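Regulatory protein BlaR1 (Bacillus licheniformis, PDB 1NRF) probably senses beta-lactam antibiotics outside the cell through its C-terminal penicillin-binding domain, which is acylated on a serine, and relays the signal to the cytoplasm. Local coordinates at residues N18-Y24 and K46-R52; R195-T201 and W214-E220; F228-I232 and A243-A247. One frame throughout, in Å; residues are numbered along the deposited sequence.

Contact 1. Residues N18-Y24 and K46-R52; sequences NVEYEDY and KYTIYNR
The parallel pairing of strands 18-21 and 46-50 forms one margin of the central sheet of the sensor domain, with Asn18, Val19, Glu20 and Tyr21 facing Lys46, Tyr47, Thr48 and Ile49 in register. Successive backbone bonds establish the direction: Tyr47 N donates to Asn18 O (3.0 Å), Glu20 N to Tyr47 O (2.7 Å) and Ile49 N to Glu20 O (3.0 Å). The next, Glu22 N to Ile49 O, stretches to 3.3 Å with the donor well above the carbonyl plane, evidence that the pairing is slackening there. On one face Val19 CG1 meets Ile49 CD1, and the Tyr21 ring lies alongside Ile49, CE1 being 3.6 Å from Ile49 CG1. With CG anti to its carbonyl carbon (chi1 -67°), Tyr21 brings its OH to the edge of the Arg52 guanidinium, where NE donates a weak, bent bond of 3.0 Å. Glu20 and Thr48 run side by side on the other face, joined by a weak bond from OG1 to OE1. Beyond the strands, the backbone N of Tyr24 sits over one face of the Tyr50 ring, whose OH bonds Ser25. Glu22 has its salt bridge with Lys254. Strand 18-21 is outermost in the sheet; strand 33-41 flanks strand 46-50 on its other side, helix 25-29 follows Tyr24, and helix 52-56 begins after the N-cap Asn51.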
loop_
_atom_site.group_PDB
_atom_site.type_symbol
_atom_site.label_atom_id
_atom_site.label_comp_id
_atom_site.label_asym_id
_atom_site.label_seq_id
_atom_site.Cartn_x
_atom_site.Cartn_y
_atom_site.Cartn_z
ATOM N N ASN A 18 -1.196 18.277 -13.830
ATOM C CA ASN A 18 -2.178 19.253 -13.359
ATOM C C ASN A 18 -3.040 18.615 -12.258
ATOM O O ASN A 18 -3.210 17.397 -12.211
ATOM C CB ASN A 18 -3.040 19.768 -14.527
ATOM C CG ASN A 18 -4.143 18.804 -14.935
ATOM O OD1 ASN A 18 -5.234 18.811 -14.360
ATOM N ND2 ASN A 18 -3.865 17.972 -15.936
ATOM N N VAL A 19 -3.569 19.440 -11.363
ATOM C CA VAL A 19 -4.370 18.941 -10.253
ATOM C C VAL A 19 -5.809 19.453 -10.234
ATOM O O VAL A 19 -6.087 20.590 -10.605
ATOM C CB VAL A 19 -3.691 19.293 -8.905
ATOM C CG1 VAL A 19 -4.512 18.772 -7.740
ATOM C CG2 VAL A 19 -2.298 18.700 -8.871
ATOM N N GLU A 20 -6.714 18.586 -9.793
ATOM C CA GLU A 20 -8.137 18.895 -9.688
ATOM C C GLU A 20 -8.584 18.548 -8.268
ATOM O O GLU A 20 -8.064 17.620 -7.651
ATOM C CB GLU A 20 -8.924 18.057 -10.699
ATOM C CG GLU A 20 -10.415 18.323 -10.741
ATOM C CD GLU A 20 -11.135 17.399 -11.716
ATOM O OE1 GLU A 20 -11.157 16.170 -11.467
ATOM O OE2 GLU A 20 -11.672 17.899 -12.731
ATOM N N TYR A 21 -9.543 19.293 -7.745
ATOM C CA TYR A 21 -10.022 19.029 -6.402
ATOM C C TYR A 21 -11.503 18.685 -6.408
ATOM O O TYR A 21 -12.279 19.259 -7.169
ATOM C CB TYR A 21 -9.761 20.244 -5.520
ATOM C CG TYR A 21 -8.293 20.487 -5.280
ATOM C CD1 TYR A 21 -7.618 19.833 -4.247
ATOM C CD2 TYR A 21 -7.559 21.332 -6.115
ATOM C CE1 TYR A 21 -6.253 20.010 -4.050
ATOM C CE2 TYR A 21 -6.192 21.511 -5.925
ATOM C CZ TYR A 21 -5.548 20.845 -4.891
ATOM O OH TYR A 21 -4.201 21.008 -4.700
ATOM N N GLU A 22 -11.885 17.727 -5.570
ATOM C CA GLU A 22 -13.277 17.313 -5.468
ATOM C C GLU A 22 -13.649 16.999 -4.035
ATOM O O GLU A 22 -12.782 16.831 -3.175
ATOM C CB GLU A 22 -13.547 16.101 -6.352
ATOM C CG GLU A 22 -13.553 16.437 -7.823
ATOM C CD GLU A 22 -13.895 15.247 -8.686
ATOM O OE1 GLU A 22 -14.938 14.609 -8.428
ATOM O OE2 GLU A 22 -13.123 14.955 -9.623
ATOM N N ASP A 23 -14.949 16.927 -3.783
ATOM C CA ASP A 23 -15.444 16.653 -2.443
ATOM C C ASP A 23 -16.064 15.263 -2.368
ATOM O O ASP A 23 -17.009 14.960 -3.094
ATOM C CB ASP A 23 -16.482 17.708 -2.047
ATOM C CG ASP A 23 -16.865 17.624 -0.589
ATOM O OD1 ASP A 23 -17.782 18.357 -0.170
ATOM O OD2 ASP A 23 -16.244 16.827 0.142
ATOM N N TYR A 24 -15.525 14.425 -1.488
ATOM C CA TYR A 24 -16.029 13.072 -1.317
ATOM C C TYR A 24 -16.342 12.798 0.144
ATOM O O TYR A 24 -16.455 11.645 0.564
ATOM C CB TYR A 24 -15.005 12.066 -1.823
ATOM C CG TYR A 24 -14.625 12.251 -3.270
ATOM C CD1 TYR A 24 -15.575 12.148 -4.284
ATOM C CD2 TYR A 24 -13.306 12.502 -3.629
ATOM C CE1 TYR A 24 -15.212 12.287 -5.626
ATOM C CE2 TYR A 24 -12.933 12.642 -4.958
ATOM C CZ TYR A 24 -13.886 12.533 -5.950
ATOM O OH TYR A 24 -13.494 12.661 -7.260
ATOM N N LYS A 46 -3.418 13.818 -14.784
ATOM C CA LYS A 46 -4.215 14.597 -13.853
ATOM C C LYS A 46 -4.448 13.930 -12.501
ATOM O O LYS A 46 -4.721 12.731 -12.406
ATOM C CB LYS A 46 -5.577 14.920 -14.466
ATOM C CG LYS A 46 -6.481 15.740 -13.543
ATOM C CD LYS A 46 -7.954 15.525 -13.859
ATOM C CE LYS A 46 -8.257 15.751 -15.330
ATOM N NZ LYS A 46 -7.891 17.125 -15.773
ATOM N N TYR A 47 -4.336 14.734 -11.454
ATOM C CA TYR A 47 -4.581 14.263 -10.108
ATOM C C TYR A 47 -5.948 14.768 -9.700
ATOM O O TYR A 47 -6.293 15.927 -9.952
ATOM C CB TYR A 47 -3.584 14.837 -9.103
ATOM C CG TYR A 47 -2.159 14.359 -9.223
ATOM C CD1 TYR A 47 -1.208 15.129 -9.887
ATOM C CD2 TYR A 47 -1.743 13.181 -8.598
ATOM C CE1 TYR A 47 0.120 14.755 -9.920
ATOM C CE2 TYR A 47 -0.406 12.795 -8.623
ATOM C CZ TYR A 47 0.520 13.594 -9.284
ATOM O OH TYR A 47 1.851 13.267 -9.276
ATOM N N THR A 48 -6.733 13.893 -9.088
ATOM C CA THR A 48 -8.033 14.282 -8.578
ATOM C C THR A 48 -7.899 13.978 -7.097
ATOM O O THR A 48 -7.691 12.823 -6.713
ATOM C CB THR A 48 -9.168 13.446 -9.161
ATOM O OG1 THR A 48 -9.173 13.574 -10.587
ATOM C CG2 THR A 48 -10.507 13.935 -8.618
ATOM N N ILE A 49 -7.978 15.005 -6.261
ATOM C CA ILE A 49 -7.845 14.759 -4.841
ATOM C C ILE A 49 -8.820 15.457 -3.926
ATOM O O ILE A 49 -9.191 16.609 -4.132
ATOM C CB ILE A 49 -6.416 15.073 -4.335
ATOM C CG1 ILE A 49 -6.005 16.482 -4.738
ATOM C CG2 ILE A 49 -5.440 14.046 -4.880
ATOM C CD1 ILE A 49 -4.577 16.815 -4.333
ATOM N N TYR A 50 -9.226 14.712 -2.904
ATOM C CA TYR A 50 -10.135 15.197 -1.888
ATOM C C TYR A 50 -9.326 15.389 -0.604
ATOM O O TYR A 50 -8.564 14.494 -0.204
ATOM C CB TYR A 50 -11.264 14.183 -1.657
ATOM C CG TYR A 50 -12.004 14.400 -0.362
ATOM C CD1 TYR A 50 -11.984 13.430 0.637
ATOM C CD2 TYR A 50 -12.651 15.606 -0.100
ATOM C CE1 TYR A 50 -12.578 13.654 1.867
ATOM C CE2 TYR A 50 -13.253 15.843 1.133
ATOM C CZ TYR A 50 -13.209 14.864 2.113
ATOM O OH TYR A 50 -13.774 15.098 3.344
ATOM N N ASN A 51 -9.497 16.557 0.019
ATOM C CA ASN A 51 -8.818 16.925 1.261
ATOM C C ASN A 51 -7.307 17.010 1.054
ATOM O O ASN A 51 -6.574 16.086 1.415
ATOM C CB ASN A 51 -9.134 15.900 2.350
ATOM C CG ASN A 51 -8.766 16.383 3.733
ATOM O OD1 ASN A 51 -7.967 17.302 3.891
ATOM N ND2 ASN A 51 -9.341 15.752 4.748
ATOM N N ARG A 52 -6.851 18.127 0.490
ATOM C CA ARG A 52 -5.436 18.332 0.208
ATOM C C ARG A 52 -4.513 18.174 1.416
ATOM O O ARG A 52 -3.387 17.677 1.291
ATOM C CB ARG A 52 -5.213 19.714 -0.420
ATOM C CG ARG A 52 -3.841 19.840 -1.082
ATOM C CD ARG A 52 -3.578 21.197 -1.715
ATOM N NE ARG A 52 -2.305 21.198 -2.443
ATOM C CZ ARG A 52 -1.111 21.024 -1.881
ATOM N NH1 ARG A 52 -1.009 20.836 -0.572
ATOM N NH2 ARG A 52 -0.014 21.023 -2.626
HETATM O O HOH W 1 -11.481 18.883 -1.014
#

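Contact 2. Residues R195-T201 and W214-E220; sequences RVLSGKT and WFIGYVE
The Tyr218 ring takes the CB of Ser198 over one face, 3.8 Å from the ring centroid and 27° off the normal, a CH-pi contact displaced toward the CE1 and CZ rim. Tyr218 CG stands between its backbone N and carbonyl carbon (chi1 45°), which folds the ring over the neighbouring strand; Tyr169 meets the same ring edge-to-face. The Phe215 ring, on the other face of the sheet, is approached obliquely by Thr201 CG2, 3.8 Å from its CD1, and by the backbone of Gly199 and Lys200. Its CG is anti to the backbone N (chi1 -172°), laying the ring against the Gly199 backbone, with Phe215 CE1 4.0 Å from Gly199 C. Gly199 and Gly217 form a non-hydrogen-bonded pair with CA atoms only 3.9 Å apart.

Six backbone bonds fix the antiparallel register: Val196, Ser198 and Lys200 each exchange two with Glu220, Tyr218 and Ile216, respectively. In the first pair, Val196 N to Glu220 O and Glu220 N to Val196 O are both 2.9 Å. Water 2 lies within bonding distance of Val196 O, Glu220 OE2 and Ser198 OG, more acceptors being in reach than it has protons; Glu220 OE1 is bonded to Tyr169. Leu197 CD1 packs on Val219 CG2 beneath helix 239-253.

Lys200 NZ bonds Thr201 O (3.2 Å) and Ser111 OG, and its side chain comes within about 4 Å of Ser63, the probable acylated serine. This hairpin of strands 195-205 and 211-220 thus carries a lysine placed like that of the K(T/S)G motif bordering the active site in penicillin-binding proteins and serine beta-lactamases.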
loop_
_atom_site.group_PDB
_atom_site.type_symbol
_atom_site.label_atom_id
_atom_site.label_comp_id
_atom_site.label_asym_id
_atom_site.label_seq_id
_atom_site.Cartn_x
_atom_site.Cartn_y
_atom_site.Cartn_z
ATOM N N ARG A 195 -11.381 -4.162 -16.585
ATOM C CA ARG A 195 -10.443 -3.537 -15.668
ATOM C C ARG A 195 -9.916 -4.482 -14.604
ATOM O O ARG A 195 -10.650 -5.324 -14.090
ATOM C CB ARG A 195 -11.120 -2.358 -14.978
ATOM C CG ARG A 195 -11.751 -1.371 -15.924
ATOM C CD ARG A 195 -13.251 -1.329 -15.724
ATOM N NE ARG A 195 -13.753 0.042 -15.662
ATOM C CZ ARG A 195 -13.595 0.948 -16.621
ATOM N NH1 ARG A 195 -12.947 0.647 -17.735
ATOM N NH2 ARG A 195 -14.088 2.164 -16.463
ATOM N N VAL A 196 -8.641 -4.322 -14.268
ATOM C CA VAL A 196 -7.999 -5.137 -13.243
ATOM C C VAL A 196 -7.669 -4.279 -12.024
ATOM O O VAL A 196 -6.993 -3.260 -12.141
ATOM C CB VAL A 196 -6.685 -5.762 -13.742
ATOM C CG1 VAL A 196 -6.062 -6.572 -12.633
ATOM C CG2 VAL A 196 -6.942 -6.639 -14.954
ATOM N N LEU A 197 -8.145 -4.706 -10.861
ATOM C CA LEU A 197 -7.899 -3.992 -9.620
ATOM C C LEU A 197 -6.752 -4.606 -8.814
ATOM O O LEU A 197 -6.730 -5.811 -8.570
ATOM C CB LEU A 197 -9.151 -3.996 -8.750
ATOM C CG LEU A 197 -9.051 -3.236 -7.422
ATOM C CD1 LEU A 197 -8.999 -1.739 -7.717
ATOM C CD2 LEU A 197 -10.252 -3.559 -6.523
ATOM N N SER A 198 -5.801 -3.764 -8.418
ATOM C CA SER A 198 -4.666 -4.173 -7.597
ATOM C C SER A 198 -4.686 -3.216 -6.399
ATOM O O SER A 198 -5.043 -2.041 -6.554
ATOM C CB SER A 198 -3.340 -4.015 -8.358
ATOM O OG SER A 198 -3.199 -4.967 -9.401
ATOM N N GLY A 199 -4.319 -3.713 -5.217
ATOM C CA GLY A 199 -4.304 -2.870 -4.039
ATOM C C GLY A 199 -3.828 -3.556 -2.773
ATOM O O GLY A 199 -3.601 -4.767 -2.750
ATOM N N LYS A 200 -3.676 -2.775 -1.708
ATOM C CA LYS A 200 -3.226 -3.308 -0.428
ATOM C C LYS A 200 -3.686 -2.423 0.729
ATOM O O LYS A 200 -3.535 -1.201 0.691
ATOM C CB LYS A 200 -1.701 -3.447 -0.430
ATOM C CG LYS A 200 -1.205 -4.717 0.271
ATOM C CD LYS A 200 -0.858 -4.442 1.719
ATOM C CE LYS A 200 -1.081 -5.653 2.584
ATOM N NZ LYS A 200 -2.524 -5.760 2.909
ATOM N N THR A 201 -4.257 -3.056 1.749
ATOM C CA THR A 201 -4.763 -2.350 2.929
ATOM C C THR A 201 -3.707 -2.135 4.000
ATOM O O THR A 201 -2.677 -2.797 4.017
ATOM C CB THR A 201 -5.898 -3.124 3.624
ATOM O OG1 THR A 201 -5.404 -4.409 4.026
ATOM C CG2 THR A 201 -7.087 -3.283 2.712
ATOM N N TRP A 214 -5.384 2.522 5.536
ATOM C CA TRP A 214 -4.806 2.785 4.223
ATOM C C TRP A 214 -5.320 1.814 3.171
ATOM O O TRP A 214 -5.578 0.645 3.447
ATOM C CB TRP A 214 -3.290 2.576 4.214
ATOM C CG TRP A 214 -2.378 3.662 4.671
ATOM C CD1 TRP A 214 -1.600 3.640 5.792
ATOM C CD2 TRP A 214 -1.952 4.807 3.912
ATOM N NE1 TRP A 214 -0.705 4.678 5.771
ATOM C CE2 TRP A 214 -0.893 5.413 4.632
ATOM C CE3 TRP A 214 -2.356 5.374 2.692
ATOM C CZ2 TRP A 214 -0.225 6.562 4.172
ATOM C CZ3 TRP A 214 -1.695 6.518 2.233
ATOM C CH2 TRP A 214 -0.639 7.098 2.973
ATOM N N PHE A 215 -5.452 2.313 1.953
ATOM C CA PHE A 215 -5.810 1.480 0.825
ATOM C C PHE A 215 -5.252 2.172 -0.406
ATOM O O PHE A 215 -5.766 3.202 -0.853
ATOM C CB PHE A 215 -7.313 1.250 0.679
ATOM C CG PHE A 215 -7.636 0.244 -0.383
ATOM C CD1 PHE A 215 -7.079 -1.027 -0.327
ATOM C CD2 PHE A 215 -8.395 0.595 -1.493
ATOM C CE1 PHE A 215 -7.260 -1.937 -1.370
ATOM C CE2 PHE A 215 -8.588 -0.302 -2.545
ATOM C CZ PHE A 215 -8.014 -1.574 -2.487
ATOM N N ILE A 216 -4.168 1.604 -0.920
ATOM C CA ILE A 216 -3.485 2.136 -2.081
ATOM C C ILE A 216 -3.479 1.076 -3.162
ATOM O O ILE A 216 -3.722 -0.092 -2.889
ATOM C CB ILE A 216 -2.015 2.520 -1.740
ATOM C CG1 ILE A 216 -1.167 1.257 -1.511
ATOM C CG2 ILE A 216 -1.994 3.389 -0.495
ATOM C CD1 ILE A 216 0.297 1.547 -1.207
ATOM N N GLY A 217 -3.200 1.490 -4.391
ATOM C CA GLY A 217 -3.169 0.549 -5.488
ATOM C C GLY A 217 -3.462 1.233 -6.806
ATOM O O GLY A 217 -3.326 2.447 -6.939
ATOM N N TYR A 218 -3.865 0.453 -7.796
ATOM C CA TYR A 218 -4.164 1.025 -9.092
ATOM C C TYR A 218 -5.179 0.197 -9.879
ATOM O O TYR A 218 -5.495 -0.943 -9.533
ATOM C CB TYR A 218 -2.859 1.200 -9.884
ATOM C CG TYR A 218 -1.952 0.004 -9.801
ATOM C CD1 TYR A 218 -2.108 -1.076 -10.668
ATOM C CD2 TYR A 218 -0.977 -0.086 -8.803
ATOM C CE1 TYR A 218 -1.321 -2.220 -10.542
ATOM C CE2 TYR A 218 -0.191 -1.225 -8.667
ATOM C CZ TYR A 218 -0.367 -2.287 -9.538
ATOM O OH TYR A 218 0.388 -3.422 -9.397
ATOM N N VAL A 219 -5.721 0.811 -10.917
ATOM C CA VAL A 219 -6.681 0.144 -11.778
ATOM C C VAL A 219 -6.096 0.145 -13.182
ATOM O O VAL A 219 -5.689 1.194 -13.704
ATOM C CB VAL A 219 -8.042 0.875 -11.799
ATOM C CG1 VAL A 219 -8.960 0.227 -12.829
ATOM C CG2 VAL A 219 -8.685 0.824 -10.417
ATOM N N GLU A 220 -6.034 -1.033 -13.785
ATOM C CA GLU A 220 -5.508 -1.132 -15.131
ATOM C C GLU A 220 -6.636 -1.338 -16.124
ATOM O O GLU A 220 -7.395 -2.304 -16.012
ATOM C CB GLU A 220 -4.541 -2.304 -15.235
ATOM C CG GLU A 220 -3.505 -2.323 -14.147
ATOM C CD GLU A 220 -2.709 -3.598 -14.153
ATOM O OE1 GLU A 220 -1.746 -3.692 -14.944
ATOM O OE2 GLU A 220 -3.062 -4.508 -13.371
HETATM O O HOH W 2 -4.417 -3.385 -11.474
HETATM O O HOH W 3 -1.088 -6.036 -9.922
#

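Contact 3. Residues F228-I232 and A243-A247; sequences FAVHI and AAEIA
Val230 and Ile232 project from strand 228-232 toward Ala243, Ile246 and Ala247 of the helix, while Ala229 and His231, alternating with them along the strand, turn to the other side of the sheet. The two branches of Val230 divide the work. CG2 reaches Ala247 CB at 3.3 Å; CG1, anti to the backbone N (chi1 164°), approaches Ala243 CB at 4.1 Å and passes near the Ala243 carbonyl oxygen. Val230 therefore straddles the gap between two alanines one helical turn apart, a spacing supported by the backbone bond from Ala247 N to Ala243 O (3.0 Å).

Ile232 spreads its branches in a comparable way. Its CG1 stands between the backbone N and carbonyl carbon (chi1 65°), and the extended end carries CD1 alongside Ala243, 3.6 Å from its CB. The other branch, CG2, meets Ile246 CD1 at 3.7 Å, the two isoleucine side chains crossing at a slant and touching through methyl groups. At the opposite end of the strand segment, the Phe228 ring makes a looser, oblique approach, CD2 lying 4.5 Å from Ala247 CB.

No hydrogen bond crosses this interface: its contacts are chiefly hydrocarbon, between buried residues. The small alanine side chains let the backbones come close, with CA atoms of Val230 and Ala247 only 6.0 Å apart, and the axes of the two short segments approach to 8.2 Å at 131° between their N-to-C directions. Helix 239-253 thus packs across the sheet: strand 225-234 runs between strands 33-41 and 211-220, Phe37 of the former touching Val230 and Phe215 of the latter reaching Ala244 and Ala247, while helix 158-170 meets Ala229 and His231 from the other side.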
loop_
_atom_site.group_PDB
_atom_site.type_symbol
_atom_site.label_atom_id
_atom_site.label_comp_id
_atom_site.label_asym_id
_atom_site.label_seq_id
_atom_site.Cartn_x
_atom_site.Cartn_y
_atom_site.Cartn_z
ATOM N N PHE A 228 -4.206 5.194 -7.154
ATOM C CA PHE A 228 -4.968 5.809 -6.072
ATOM C C PHE A 228 -4.463 5.467 -4.668
ATOM O O PHE A 228 -3.803 4.453 -4.442
ATOM C CB PHE A 228 -6.437 5.386 -6.174
ATOM C CG PHE A 228 -6.634 3.909 -6.053
ATOM C CD1 PHE A 228 -6.557 3.091 -7.167
ATOM C CD2 PHE A 228 -6.817 3.320 -4.800
ATOM C CE1 PHE A 228 -6.655 1.699 -7.045
ATOM C CE2 PHE A 228 -6.915 1.933 -4.665
ATOM C CZ PHE A 228 -6.833 1.121 -5.795
ATOM N N ALA A 229 -4.807 6.325 -3.721
ATOM C CA ALA A 229 -4.424 6.135 -2.342
ATOM C C ALA A 229 -5.438 6.854 -1.469
ATOM O O ALA A 229 -5.771 8.018 -1.703
ATOM C CB ALA A 229 -3.013 6.687 -2.098
ATOM N N VAL A 230 -5.942 6.137 -0.477
ATOM C CA VAL A 230 -6.902 6.678 0.461
ATOM C C VAL A 230 -6.347 6.474 1.861
ATOM O O VAL A 230 -5.861 5.387 2.182
ATOM C CB VAL A 230 -8.261 5.940 0.376
ATOM C CG1 VAL A 230 -9.101 6.246 1.600
ATOM C CG2 VAL A 230 -9.010 6.359 -0.874
ATOM N N HIS A 231 -6.386 7.520 2.685
ATOM C CA HIS A 231 -5.942 7.380 4.060
ATOM C C HIS A 231 -7.045 7.912 4.946
ATOM O O HIS A 231 -7.557 9.005 4.706
ATOM C CB HIS A 231 -4.647 8.138 4.332
ATOM C CG HIS A 231 -4.202 8.051 5.762
ATOM N ND1 HIS A 231 -4.703 8.875 6.751
ATOM C CD2 HIS A 231 -3.374 7.181 6.383
ATOM C CE1 HIS A 231 -4.205 8.510 7.917
ATOM N NE2 HIS A 231 -3.397 7.484 7.722
ATOM N N ILE A 232 -7.404 7.140 5.969
ATOM C CA ILE A 232 -8.479 7.527 6.877
ATOM C C ILE A 232 -8.135 7.488 8.365
ATOM O O ILE A 232 -7.111 6.938 8.789
ATOM C CB ILE A 232 -9.715 6.626 6.683
ATOM C CG1 ILE A 232 -9.376 5.189 7.091
ATOM C CG2 ILE A 232 -10.181 6.671 5.235
ATOM C CD1 ILE A 232 -10.579 4.253 7.123
ATOM N N ALA A 243 -11.253 1.859 4.635
ATOM C CA ALA A 243 -10.574 2.727 3.678
ATOM C C ALA A 243 -10.671 2.123 2.273
ATOM O O ALA A 243 -10.772 2.843 1.286
ATOM C CB ALA A 243 -9.110 2.918 4.072
ATOM N N ALA A 244 -10.642 0.797 2.188
ATOM C CA ALA A 244 -10.746 0.136 0.896
ATOM C C ALA A 244 -12.151 0.383 0.362
ATOM O O ALA A 244 -12.331 0.783 -0.793
ATOM C CB ALA A 244 -10.488 -1.351 1.040
ATOM N N GLU A 245 -13.143 0.150 1.218
ATOM C CA GLU A 245 -14.533 0.364 0.848
ATOM C C GLU A 245 -14.758 1.795 0.374
ATOM O O GLU A 245 -15.437 2.015 -0.624
ATOM C CB GLU A 245 -15.466 0.043 2.021
ATOM C CG GLU A 245 -15.612 -1.450 2.297
ATOM C CD GLU A 245 -17.053 -1.857 2.617
ATOM O OE1 GLU A 245 -17.957 -1.538 1.805
ATOM O OE2 GLU A 245 -17.285 -2.503 3.669
ATOM N N ILE A 246 -14.188 2.764 1.082
ATOM C CA ILE A 246 -14.323 4.165 0.704
ATOM C C ILE A 246 -13.712 4.405 -0.682
ATOM O O ILE A 246 -14.373 4.921 -1.587
ATOM C CB ILE A 246 -13.623 5.080 1.721
ATOM C CG1 ILE A 246 -14.357 5.020 3.059
ATOM C CG2 ILE A 246 -13.566 6.504 1.191
ATOM C CD1 ILE A 246 -13.661 5.765 4.198
ATOM N N ALA A 247 -12.448 4.030 -0.846
ATOM C CA ALA A 247 -11.769 4.203 -2.128
ATOM C C ALA A 247 -12.581 3.578 -3.253
ATOM O O ALA A 247 -12.714 4.152 -4.330
ATOM C CB ALA A 247 -10.384 3.556 -2.086
#

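All three contacts draw on one mixed sheet, at different depths. Contact 1 is partly buried at a margin, its centre about 20 Å from that of the chain, and combines parallel backbone pairing with weak polar side-chain bonds. Contacts 2 and 3 are buried, with centres about 8 and 10 Å from the chain's centre. They meet directly: strands 211-220 and 225-234 are neighbours, with probable bonds from Phe228 N to Gly217 O and Val230 N to Phe215 O. Contact 2 holds strand to strand by antiparallel bonding and comes close to the probable acylation site, whereas contact 3 sets a helix on the sheet through apolar side chains, with no hydrogen bond across the interface.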